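Local structure of SAM dependent methyltransferase (Agrobacterium tumefaciens, 2IGT) at residues A[130-134]-A[163-167]; A[134-140]-A[270-274]; A[298-304]-A[320-326]. The protein binds S-adenosylmethionine and, as a member of the SAM-dependent methyltransferases, probably transfers its methyl group to an acceptor substrate. One frame throughout, in Å; residues are numbered along the deposited sequence. Where two conformers were deposited one is given.

Contact 1. Residues A[130-134]-A[163-167]; sequences HVGVF and YTGVA. With SAM (S-adenosylmethionine), chain D; FMT (formic acid), chain I.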
loop_
_atom_site.group_PDB
_atom_site.type_symbol
_atom_site.label_atom_id
_atom_site.label_comp_id
_atom_site.label_asym_id
_atom_site.label_seq_id
_atom_site.Cartn_x
_atom_site.Cartn_y
_atom_site.Cartn_z
ATOM N N HIS A 130 8.227 3.178 -18.089
ATOM C CA HIS A 130 7.355 2.825 -19.214
ATOM C C HIS A 130 6.612 4.033 -19.797
ATOM O O HIS A 130 6.051 4.830 -19.044
ATOM C CB HIS A 130 6.385 1.676 -18.842
ATOM C CG HIS A 130 5.382 2.002 -17.769
ATOM N ND1 HIS A 130 4.511 3.071 -17.848
ATOM C CD2 HIS A 130 5.043 1.334 -16.638
ATOM C CE1 HIS A 130 3.718 3.076 -16.789
ATOM N NE2 HIS A 130 4.020 2.035 -16.039
ATOM N N VAL A 131 6.627 4.168 -21.125
ATOM C CA VAL A 131 6.045 5.350 -21.788
ATOM C C VAL A 131 4.663 5.056 -22.385
ATOM O O VAL A 131 4.101 5.882 -23.100
ATOM C CB VAL A 131 6.980 5.960 -22.885
ATOM C CG1 VAL A 131 8.302 6.520 -22.245
ATOM C CG2 VAL A 131 7.306 4.917 -23.968
ATOM N N GLY A 132 4.111 3.882 -22.096
ATOM C CA GLY A 132 2.721 3.590 -22.449
ATOM C C GLY A 132 2.572 2.752 -23.713
ATOM O O GLY A 132 1.456 2.567 -24.223
ATOM N N VAL A 133 3.703 2.270 -24.225
ATOM C CA VAL A 133 3.728 1.415 -25.411
ATOM C C VAL A 133 5.073 0.704 -25.478
ATOM O O VAL A 133 6.091 1.250 -25.040
ATOM C CB VAL A 133 3.439 2.234 -26.722
ATOM C CG1 VAL A 133 4.483 3.365 -26.953
ATOM C CG2 VAL A 133 3.269 1.327 -27.959
ATOM N N PHE A 134 5.044 -0.524 -25.987
ATOM C CA PHE A 134 6.220 -1.303 -26.318
ATOM C C PHE A 134 6.259 -1.375 -27.843
ATOM O O PHE A 134 5.689 -2.296 -28.441
ATOM C CB PHE A 134 6.119 -2.705 -25.674
ATOM C CG PHE A 134 6.283 -2.703 -24.182
ATOM C CD1 PHE A 134 7.551 -2.816 -23.599
ATOM C CD2 PHE A 134 5.184 -2.577 -23.358
ATOM C CE1 PHE A 134 7.709 -2.820 -22.211
ATOM C CE2 PHE A 134 5.333 -2.557 -21.962
ATOM C CZ PHE A 134 6.602 -2.689 -21.385
ATOM N N TYR A 163 -2.484 -4.248 -20.882
ATOM C CA TYR A 163 -1.750 -2.988 -20.658
ATOM C C TYR A 163 -2.495 -1.823 -21.347
ATOM O O TYR A 163 -3.716 -1.709 -21.188
ATOM C CB TYR A 163 -0.295 -3.157 -21.144
ATOM C CG TYR A 163 0.648 -2.010 -20.870
ATOM C CD1 TYR A 163 0.734 -1.439 -19.602
ATOM C CD2 TYR A 163 1.487 -1.517 -21.884
ATOM C CE1 TYR A 163 1.632 -0.394 -19.338
ATOM C CE2 TYR A 163 2.381 -0.466 -21.631
ATOM C CZ TYR A 163 2.457 0.077 -20.356
ATOM O OH TYR A 163 3.330 1.121 -20.062
ATOM N N THR A 164 -1.804 -0.991 -22.135
ATOM C CA THR A 164 -2.456 0.158 -22.743
ATOM C C THR A 164 -3.245 -0.211 -24.004
ATOM O O THR A 164 -3.817 0.661 -24.637
ATOM C CB THR A 164 -1.450 1.281 -23.048
ATOM O OG1 THR A 164 -0.418 0.773 -23.909
ATOM C CG2 THR A 164 -0.831 1.865 -21.723
ATOM N N GLY A 165 -3.250 -1.499 -24.358
ATOM C CA GLY A 165 -4.195 -2.040 -25.340
ATOM C C GLY A 165 -3.969 -1.715 -26.801
ATOM O O GLY A 165 -4.897 -1.826 -27.589
ATOM N N VAL A 166 -2.745 -1.379 -27.201
ATOM C CA VAL A 166 -2.523 -1.086 -28.627
ATOM C C VAL A 166 -2.838 -2.325 -29.498
ATOM O O VAL A 166 -3.445 -2.200 -30.562
ATOM C CB VAL A 166 -1.116 -0.514 -28.910
ATOM C CG1 VAL A 166 -0.881 -0.347 -30.437
ATOM C CG2 VAL A 166 -0.986 0.828 -28.239
ATOM N N ALA A 167 -2.486 -3.525 -29.021
ATOM C CA ALA A 167 -2.857 -4.752 -29.770
ATOM C C ALA A 167 -4.373 -4.891 -29.888
ATOM O O ALA A 167 -4.899 -5.329 -30.922
ATOM C CB ALA A 167 -2.250 -6.006 -29.119
HETATM N N SAM D . 4.488 -7.629 -19.935
HETATM C CA SAM D . 5.291 -6.381 -19.817
HETATM C C SAM D . 6.357 -6.570 -18.722
HETATM O O SAM D . 6.411 -7.586 -18.004
HETATM O OXT SAM D . 7.217 -5.696 -18.551
HETATM C CB SAM D . 4.382 -5.159 -19.549
HETATM C CG SAM D . 3.890 -4.951 -18.097
HETATM S SD SAM D . 2.761 -6.271 -17.511
HETATM C CE SAM D . 3.256 -7.768 -18.338
HETATM C "C5'" SAM D . 1.339 -5.957 -18.589
HETATM C "C4'" SAM D . 0.044 -5.779 -17.816
HETATM O "O4'" SAM D . -0.177 -6.901 -16.979
HETATM C "C3'" SAM D . 0.005 -4.584 -16.856
HETATM O "O3'" SAM D . -0.840 -3.581 -17.394
HETATM C "C2'" SAM D . -0.526 -5.120 -15.517
HETATM O "O2'" SAM D . -1.565 -4.344 -14.953
HETATM C "C1'" SAM D . -1.067 -6.490 -15.963
HETATM N N9 SAM D . -1.130 -7.533 -14.942
HETATM C C8 SAM D . -0.212 -7.841 -13.954
HETATM N N7 SAM D . -0.665 -8.905 -13.264
HETATM C C5 SAM D . -1.864 -9.290 -13.782
HETATM C C6 SAM D . -2.778 -10.292 -13.433
HETATM N N6 SAM D . -2.532 -11.125 -12.433
HETATM N N1 SAM D . -3.934 -10.450 -14.192
HETATM C C2 SAM D . -4.195 -9.581 -15.222
HETATM N N3 SAM D . -3.314 -8.560 -15.556
HETATM C C4 SAM D . -2.167 -8.417 -14.830
HETATM C C FMT I . 6.548 0.846 -22.216
HETATM O O1 FMT I . 5.467 1.331 -21.877
HETATM O O2 FMT I . 7.615 1.457 -22.286
#

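Contact 2. Residues A[134-140]-A[270-274]; sequences FPEQIVH and VLTAY. With SAM (S-adenosylmethionine), chain D.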
loop_
_atom_site.group_PDB
_atom_site.type_symbol
_atom_site.label_atom_id
_atom_site.label_comp_id
_atom_site.label_asym_id
_atom_site.label_seq_id
_atom_site.Cartn_x
_atom_site.Cartn_y
_atom_site.Cartn_z
ATOM N N PHE A 134 5.044 -0.524 -25.987
ATOM C CA PHE A 134 6.220 -1.303 -26.318
ATOM C C PHE A 134 6.259 -1.375 -27.843
ATOM O O PHE A 134 5.689 -2.296 -28.441
ATOM C CB PHE A 134 6.119 -2.705 -25.674
ATOM C CG PHE A 134 6.283 -2.703 -24.182
ATOM C CD1 PHE A 134 7.551 -2.816 -23.599
ATOM C CD2 PHE A 134 5.184 -2.577 -23.358
ATOM C CE1 PHE A 134 7.709 -2.820 -22.211
ATOM C CE2 PHE A 134 5.333 -2.557 -21.962
ATOM C CZ PHE A 134 6.602 -2.689 -21.385
ATOM N N PRO A 135 6.890 -0.374 -28.500
ATOM C CA PRO A 135 6.698 -0.251 -29.949
ATOM C C PRO A 135 7.265 -1.408 -30.755
ATOM O O PRO A 135 6.833 -1.646 -31.886
ATOM C CB PRO A 135 7.425 1.051 -30.316
ATOM C CG PRO A 135 8.279 1.382 -29.161
ATOM C CD PRO A 135 7.776 0.672 -27.945
ATOM N N GLU A 136 8.225 -2.120 -30.185
ATOM C CA GLU A 136 8.772 -3.315 -30.865
ATOM C C GLU A 136 7.685 -4.365 -31.137
ATOM O O GLU A 136 7.793 -5.148 -32.094
ATOM C CB GLU A 136 9.914 -3.944 -30.037
ATOM C CG GLU A 136 9.520 -4.527 -28.689
ATOM C CD GLU A 136 9.525 -3.520 -27.538
ATOM O OE1 GLU A 136 9.486 -2.290 -27.769
ATOM O OE2 GLU A 136 9.572 -3.958 -26.369
ATOM N N GLN A 137 6.644 -4.373 -30.296
ATOM C CA GLN A 137 5.507 -5.294 -30.439
ATOM C C GLN A 137 4.761 -5.127 -31.776
ATOM O O GLN A 137 3.903 -5.946 -32.121
ATOM C CB GLN A 137 4.551 -5.167 -29.238
ATOM C CG GLN A 137 5.152 -5.711 -27.904
ATOM C CD GLN A 137 5.288 -7.228 -27.910
ATOM O OE1 GLN A 137 4.458 -7.936 -28.500
ATOM N NE2 GLN A 137 6.331 -7.738 -27.270
ATOM N N ILE A 138 5.108 -4.083 -32.536
ATOM C CA ILE A 138 4.536 -3.884 -33.875
ATOM C C ILE A 138 4.695 -5.104 -34.789
ATOM O O ILE A 138 3.839 -5.363 -35.628
ATOM C CB ILE A 138 5.099 -2.634 -34.582
ATOM C CG1 ILE A 138 4.186 -2.247 -35.773
ATOM C CG2 ILE A 138 6.579 -2.856 -35.009
ATOM C CD1 ILE A 138 4.504 -0.902 -36.442
ATOM N N VAL A 139 5.783 -5.861 -34.622
ATOM C CA VAL A 139 5.928 -7.088 -35.398
ATOM C C VAL A 139 4.751 -8.066 -35.114
ATOM O O VAL A 139 4.164 -8.610 -36.054
ATOM C CB VAL A 139 7.305 -7.756 -35.182
ATOM C CG1 VAL A 139 7.481 -8.946 -36.112
ATOM C CG2 VAL A 139 8.424 -6.726 -35.404
ATOM N N HIS A 140 4.400 -8.265 -33.844
ATOM C CA HIS A 140 3.260 -9.139 -33.497
ATOM C C HIS A 140 1.935 -8.479 -33.899
ATOM O O HIS A 140 1.010 -9.168 -34.316
ATOM C CB HIS A 140 3.209 -9.495 -31.993
ATOM C CG HIS A 140 4.423 -10.227 -31.487
ATOM N ND1 HIS A 140 4.804 -11.471 -31.961
ATOM C CD2 HIS A 140 5.318 -9.899 -30.521
ATOM C CE1 HIS A 140 5.905 -11.857 -31.335
ATOM N NE2 HIS A 140 6.236 -10.927 -30.452
ATOM N N VAL A 270 -0.257 -16.609 -29.002
ATOM C CA VAL A 270 0.988 -15.856 -29.015
ATOM C C VAL A 270 1.365 -15.482 -27.594
ATOM O O VAL A 270 0.581 -14.843 -26.891
ATOM C CB VAL A 270 0.864 -14.537 -29.833
ATOM C CG1 VAL A 270 2.174 -13.728 -29.733
ATOM C CG2 VAL A 270 0.464 -14.831 -31.306
ATOM N N LEU A 271 2.537 -15.930 -27.167
ATOM C CA LEU A 271 3.071 -15.599 -25.853
ATOM C C LEU A 271 4.244 -14.641 -26.011
ATOM O O LEU A 271 5.190 -14.921 -26.769
ATOM C CB LEU A 271 3.566 -16.898 -25.188
ATOM C CG LEU A 271 4.495 -16.781 -23.978
ATOM C CD1 LEU A 271 3.717 -16.199 -22.752
ATOM C CD2 LEU A 271 5.043 -18.175 -23.643
ATOM N N THR A 272 4.217 -13.543 -25.249
ATOM C CA THR A 272 5.352 -12.614 -25.156
ATOM C C THR A 272 5.802 -12.537 -23.701
ATOM O O THR A 272 4.968 -12.554 -22.790
ATOM C CB THR A 272 5.003 -11.203 -25.727
ATOM O OG1 THR A 272 3.812 -10.701 -25.084
ATOM C CG2 THR A 272 4.702 -11.307 -27.240
ATOM N N ALA A 273 7.121 -12.439 -23.485
ATOM C CA ALA A 273 7.670 -12.425 -22.130
ATOM C C ALA A 273 8.854 -11.471 -21.993
ATOM O O ALA A 273 9.849 -11.591 -22.732
ATOM C CB ALA A 273 8.046 -13.837 -21.681
ATOM N N TYR A 274 8.762 -10.548 -21.042
ATOM C CA TYR A 274 9.855 -9.630 -20.777
ATOM C C TYR A 274 10.862 -10.217 -19.785
ATOM O O TYR A 274 11.892 -9.615 -19.507
ATOM C CB TYR A 274 9.312 -8.231 -20.425
ATOM C CG TYR A 274 8.836 -7.557 -21.695
ATOM C CD1 TYR A 274 9.619 -6.594 -22.329
ATOM C CD2 TYR A 274 7.626 -7.950 -22.312
ATOM C CE1 TYR A 274 9.204 -6.000 -23.527
ATOM C CE2 TYR A 274 7.202 -7.367 -23.508
ATOM C CZ TYR A 274 7.996 -6.391 -24.107
ATOM O OH TYR A 274 7.592 -5.809 -25.284
HETATM N N SAM D . 4.488 -7.629 -19.935
HETATM C CA SAM D . 5.291 -6.381 -19.817
HETATM C C SAM D . 6.357 -6.570 -18.722
HETATM O O SAM D . 6.411 -7.586 -18.004
HETATM O OXT SAM D . 7.217 -5.696 -18.551
HETATM C CB SAM D . 4.382 -5.159 -19.549
HETATM C CG SAM D . 3.890 -4.951 -18.097
HETATM S SD SAM D . 2.761 -6.271 -17.511
HETATM C CE SAM D . 3.256 -7.768 -18.338
HETATM C "C5'" SAM D . 1.339 -5.957 -18.589
HETATM C "C4'" SAM D . 0.044 -5.779 -17.816
HETATM O "O4'" SAM D . -0.177 -6.901 -16.979
HETATM C "C3'" SAM D . 0.005 -4.584 -16.856
HETATM O "O3'" SAM D . -0.840 -3.581 -17.394
HETATM C "C2'" SAM D . -0.526 -5.120 -15.517
HETATM O "O2'" SAM D . -1.565 -4.344 -14.953
HETATM C "C1'" SAM D . -1.067 -6.490 -15.963
HETATM N N9 SAM D . -1.130 -7.533 -14.942
HETATM C C8 SAM D . -0.212 -7.841 -13.954
HETATM N N7 SAM D . -0.665 -8.905 -13.264
HETATM C C5 SAM D . -1.864 -9.290 -13.782
HETATM C C6 SAM D . -2.778 -10.292 -13.433
HETATM N N6 SAM D . -2.532 -11.125 -12.433
HETATM N N1 SAM D . -3.934 -10.450 -14.192
HETATM C C2 SAM D . -4.195 -9.581 -15.222
HETATM N N3 SAM D . -3.314 -8.560 -15.556
HETATM C C4 SAM D . -2.167 -8.417 -14.830
#

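Contact 3. Residues A[298-304]-A[320-326]; sequences VASGELV and STSLFSR. With ACY (acetic acid), chain H.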
loop_
_atom_site.group_PDB
_atom_site.type_symbol
_atom_site.label_atom_id
_atom_site.label_comp_id
_atom_site.label_asym_id
_atom_site.label_seq_id
_atom_site.Cartn_x
_atom_site.Cartn_y
_atom_site.Cartn_z
ATOM N N VAL A 298 5.181 -24.224 -33.993
ATOM C CA VAL A 298 5.552 -23.287 -32.952
ATOM C C VAL A 298 6.843 -22.602 -33.383
ATOM O O VAL A 298 7.877 -23.268 -33.634
ATOM C CB VAL A 298 5.727 -23.994 -31.554
ATOM C CG1 VAL A 298 6.162 -22.976 -30.488
ATOM C CG2 VAL A 298 4.409 -24.654 -31.147
ATOM N N ALA A 299 6.787 -21.280 -33.508
ATOM C CA ALA A 299 7.968 -20.489 -33.823
ATOM C C ALA A 299 8.295 -19.675 -32.580
ATOM O O ALA A 299 7.393 -19.032 -32.002
ATOM C CB ALA A 299 7.699 -19.553 -35.039
ATOM N N SER A 300 9.566 -19.686 -32.166
ATOM C CA SER A 300 9.968 -18.954 -30.957
ATOM C C SER A 300 11.329 -18.295 -31.105
ATOM O O SER A 300 12.139 -18.725 -31.930
ATOM C CB SER A 300 10.015 -19.907 -29.761
ATOM O OG SER A 300 8.850 -20.718 -29.725
ATOM N N GLY A 301 11.599 -17.298 -30.263
ATOM C CA GLY A 301 12.897 -16.613 -30.309
ATOM C C GLY A 301 12.840 -15.309 -29.541
ATOM O O GLY A 301 12.124 -15.197 -28.533
ATOM N N GLU A 302 13.585 -14.318 -30.034
ATOM C CA GLU A 302 13.651 -13.006 -29.402
ATOM C C GLU A 302 13.058 -11.979 -30.362
ATOM O O GLU A 302 13.146 -12.137 -31.581
ATOM C CB GLU A 302 15.100 -12.658 -29.012
ATOM C CG GLU A 302 15.589 -13.576 -27.894
ATOM C CD GLU A 302 16.966 -13.271 -27.358
ATOM O OE1 GLU A 302 17.557 -12.223 -27.718
ATOM O OE2 GLU A 302 17.444 -14.111 -26.558
ATOM N N LEU A 303 12.423 -10.969 -29.784
ATOM C CA LEU A 303 11.945 -9.775 -30.496
ATOM C C LEU A 303 12.939 -8.643 -30.206
ATOM O O LEU A 303 13.182 -8.317 -29.046
ATOM C CB LEU A 303 10.551 -9.374 -30.007
ATOM C CG LEU A 303 9.979 -8.058 -30.549
ATOM C CD1 LEU A 303 9.785 -8.121 -32.082
ATOM C CD2 LEU A 303 8.630 -7.749 -29.879
ATOM N N VAL A 304 13.500 -8.056 -31.269
ATOM C CA VAL A 304 14.579 -7.092 -31.109
ATOM C C VAL A 304 14.232 -5.807 -31.870
ATOM O O VAL A 304 13.399 -5.813 -32.808
ATOM C CB VAL A 304 15.943 -7.673 -31.589
ATOM C CG1 VAL A 304 16.132 -9.092 -31.051
ATOM C CG2 VAL A 304 16.019 -7.712 -33.108
ATOM N N SER A 320 17.761 -6.440 -27.917
ATOM C CA SER A 320 16.756 -7.461 -27.736
ATOM C C SER A 320 15.866 -7.063 -26.551
ATOM O O SER A 320 16.375 -6.704 -25.485
ATOM C CB SER A 320 17.432 -8.802 -27.501
ATOM O OG SER A 320 16.477 -9.814 -27.285
ATOM N N THR A 321 14.550 -7.099 -26.757
ATOM C CA THR A 321 13.595 -6.609 -25.767
ATOM C C THR A 321 12.855 -7.712 -24.985
ATOM O O THR A 321 12.465 -7.504 -23.850
ATOM C CB THR A 321 12.500 -5.727 -26.432
ATOM O OG1 THR A 321 11.635 -6.540 -27.236
ATOM C CG2 THR A 321 13.141 -4.668 -27.367
ATOM N N SER A 322 12.618 -8.863 -25.612
ATOM C CA SER A 322 11.643 -9.790 -25.051
ATOM C C SER A 322 11.730 -11.107 -25.787
ATOM O O SER A 322 12.406 -11.211 -26.826
ATOM C CB SER A 322 10.201 -9.227 -25.196
ATOM O OG SER A 322 10.002 -8.814 -26.537
ATOM N N LEU A 323 11.073 -12.112 -25.208
ATOM C CA LEU A 323 10.948 -13.441 -25.816
ATOM C C LEU A 323 9.568 -13.582 -26.405
ATOM O O LEU A 323 8.626 -12.837 -26.061
ATOM C CB LEU A 323 11.120 -14.537 -24.752
ATOM C CG LEU A 323 12.246 -14.346 -23.734
ATOM C CD1 LEU A 323 12.188 -15.486 -22.683
ATOM C CD2 LEU A 323 13.625 -14.303 -24.435
ATOM N N PHE A 324 9.444 -14.522 -27.329
ATOM C CA PHE A 324 8.122 -14.845 -27.851
ATOM C C PHE A 324 8.084 -16.305 -28.241
ATOM O O PHE A 324 9.115 -16.923 -28.557
ATOM C CB PHE A 324 7.745 -13.983 -29.059
ATOM C CG PHE A 324 8.437 -14.414 -30.344
ATOM C CD1 PHE A 324 9.735 -13.989 -30.617
ATOM C CD2 PHE A 324 7.802 -15.260 -31.250
ATOM C CE1 PHE A 324 10.406 -14.404 -31.780
ATOM C CE2 PHE A 324 8.442 -15.674 -32.421
ATOM C CZ PHE A 324 9.750 -15.247 -32.692
ATOM N N SER A 325 6.873 -16.838 -28.213
ATOM C CA SER A 325 6.587 -18.130 -28.781
ATOM C C SER A 325 5.171 -18.073 -29.362
ATOM O O SER A 325 4.242 -17.633 -28.689
ATOM C CB SER A 325 6.674 -19.214 -27.703
ATOM O OG SER A 325 6.479 -20.480 -28.312
ATOM N N ARG A 326 5.018 -18.528 -30.607
ATOM C CA ARG A 326 3.755 -18.450 -31.308
ATOM C C ARG A 326 3.393 -19.808 -31.919
ATOM O O ARG A 326 4.158 -20.374 -32.720
ATOM C CB ARG A 326 3.836 -17.391 -32.409
ATOM C CG ARG A 326 2.583 -17.272 -33.278
ATOM C CD ARG A 326 2.779 -16.115 -34.243
ATOM N NE ARG A 326 3.786 -16.493 -35.225
ATOM C CZ ARG A 326 4.643 -15.670 -35.808
ATOM N NH1 ARG A 326 4.651 -14.372 -35.513
ATOM N NH2 ARG A 326 5.501 -16.165 -36.687
HETATM C C ACY H . 6.591 -12.787 -38.370
HETATM O O ACY H . 5.571 -12.318 -37.831
HETATM O OXT ACY H . 6.956 -13.984 -38.262
HETATM C CH3 ACY H . 7.443 -11.857 -39.195
#

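Contact 1. Residues A[130-134]-A[163-167]
Tyr163 reaches into the loop 130-134 and brings its ring against two other aromatic side chains, those of His130 and Phe134, with the backbone of Gly132 close by. Among the rings, the edge of Tyr163 is directed at the face of His130 in an edge-to-face pair, planes 77° apart; OH lies above that imidazole, offset toward the rim, and 3.2 Å from His130 ND1. Phe134 meets Tyr163 at an oblique tilt, the closest atoms being Phe134 CE2 and Tyr163 CE2 at 3.6 Å. With Tyr163 CG anti to the backbone N (chi1 -174°), the phenol extends across to the loop while its CD1 side stays near the ribose O3' of S-adenosylmethionine.

One hydrogen bond crosses directly: Thr164 OG1 donates to Gly132 O at 2.6 Å, from above the carbonyl plane. The methyl CG2 of Thr164 covers one face of the Tyr163 ring over its centre.

A formic acid molecule, probably from the crystallisation liquor, joins the two segments. Its O1 accepts from Tyr163 OH at 2.8 Å and from Gly132 N at 2.9 Å. Val133 N adds a weak bond to O1. The other oxygen, O2, accepts from Val131 N, and Arg66 also hydrogen-bonds to the molecule. Apolar contact is slight, Val133 CG2 approaching Val166 CG2 at 4.3 Å at the start of helix 166-173, where Trp141 packs on both valines.

Tyr163 and Phe134 both line the cofactor pocket, and the 161-165 loop, which holds Tyr163, is consistent with the SAM-binding turn after the first strand of a Rossmann-like methyltransferase.

Contact 2. Residues A[134-140]-A[270-274]
Tyr274 stretches from the end of strand 268-273 toward the 3-10 turn 135-137 that leads into helix 138-150, in the S-adenosylmethionine pocket of a Rossmann-like methyltransferase fold. Its CB lies against the carboxylate end of the cofactor, 3.8 Å from SAM OXT. The ring starts beside the same group: CG is close to SAM C, and CD2 is 3.8 Å from SAM CA. Farther out the ring leaves the cofactor and meets protein. CE1 and CZ of Tyr274 pack on Phe134 CD1, each at 3.6 Å, CE1 also lying beside Glu136 OE2; the two rings slide past one another in opposite directions with planes 50° apart, while CE2 has Gln137 NE2 as its neighbour.

At the tip, OH is gripped twice. It donates to Glu136 OE2 at 2.9 Å; that oxygen lies at the edge of the phenol ring, near its plane, whereas the hydroxyl approaches from above the carboxylate plane. It also accepts from Gln137 NE2 at 3.0 Å, with an N-H...O angle of 154°. Glu136 and Gln137 both bend at chi2 to bring their polar ends to this one oxygen, and the two bonds should limit swinging of the phenol beside the cofactor. Thr321 adds a weak hydrogen bond to Glu136 OE2.

Beyond the tyrosine, the 3-10 turn, helix and strand meet through smaller contacts. Thr272 presents its methyl while its hydroxyl is engaged by Asp232; CG2 faces the Gln137 amide and the His140 imidazole, which adjoin one another. Farther along, at His140 in helix 138-150, Val270 CG1 lies over a face of the imidazole, 4.1 Å from His140 ND1. Gln137 OE1 and His140 NE2 are each 3.6 Å from Thr272 CG2.

Contact 3. Residues A[298-304]-A[320-326]
The two strands run antiparallel, their short axes 152° apart in direction and 4.6 Å at closest approach, with Ala299-Arg326, Gly301-Phe324 and Leu303-Ser322 as the hydrogen-bonded pairs. Register slips by one at Leu303, faced by both Thr321 and Ser322. Leu303 O there accepts twice: from Thr321 N in the carbonyl plane, and from Thr321 OG1, 3.0 Å from Leu303 O and standing above that plane.

On the face carrying Ser300, Glu302 and Val304, two side-chain bonds bridge the strands. Ser300 OG and Ser325 OG share a hydrogen bond of 2.8 Å, and Ser300 OG is also bonded to His284. Ser320 OG, swung anti to its own backbone N (chi1 178°), donates to Glu302 OE1 at 2.7 Å from above the carboxylate plane. Leu323 lies alongside Glu302 and points the same way, Leu323 CD2 reaching Glu302 CG at 4.0 Å.

Phe324 dominates the other face. Its CG sits between the backbone N and the carbonyl carbon (chi1 77°), which folds the ring over Gly301. Gly301 N lies 3.5 Å above the ring plane, toward the rim, and Ser300 CA makes a CH-pi contact 4.2 Å from the centroid. His140 packs on the same phenyl ring. Arg326 sends NH1 and NH2 to the two oxygens of an acetic acid molecule, probably from the crystallisation liquor, and makes a cation-pi contact with Trp143.

This is a beta hairpin with a classic bulge, whose second strand, 318-328, is the one reversed strand, set between 297-306 and 268-273, as in the Rossmann-like methyltransferase sheet.

Overall arrangement
Along the chain, loop 130-134 comes first and leads directly into 134-140, the two segments sharing Phe134. Contact 1 closes a short loop to 163-167, at the start of helix 166-173. Contact 2 opens before that closure and spans about 130 residues to strand 268-273, so contacts 1 and 2 cross; both touch the cofactor, and their centres are 10 Å apart. Contact 3 follows in series as the C-terminal hairpin. It joins contact 2 within the main sheet, since strands 268-273 and 318-328 are neighbours, with probable hydrogen bonds Ala273 O to Leu323 N and Leu271 N to Ser325 O. Contacts 1 and 3 do not touch.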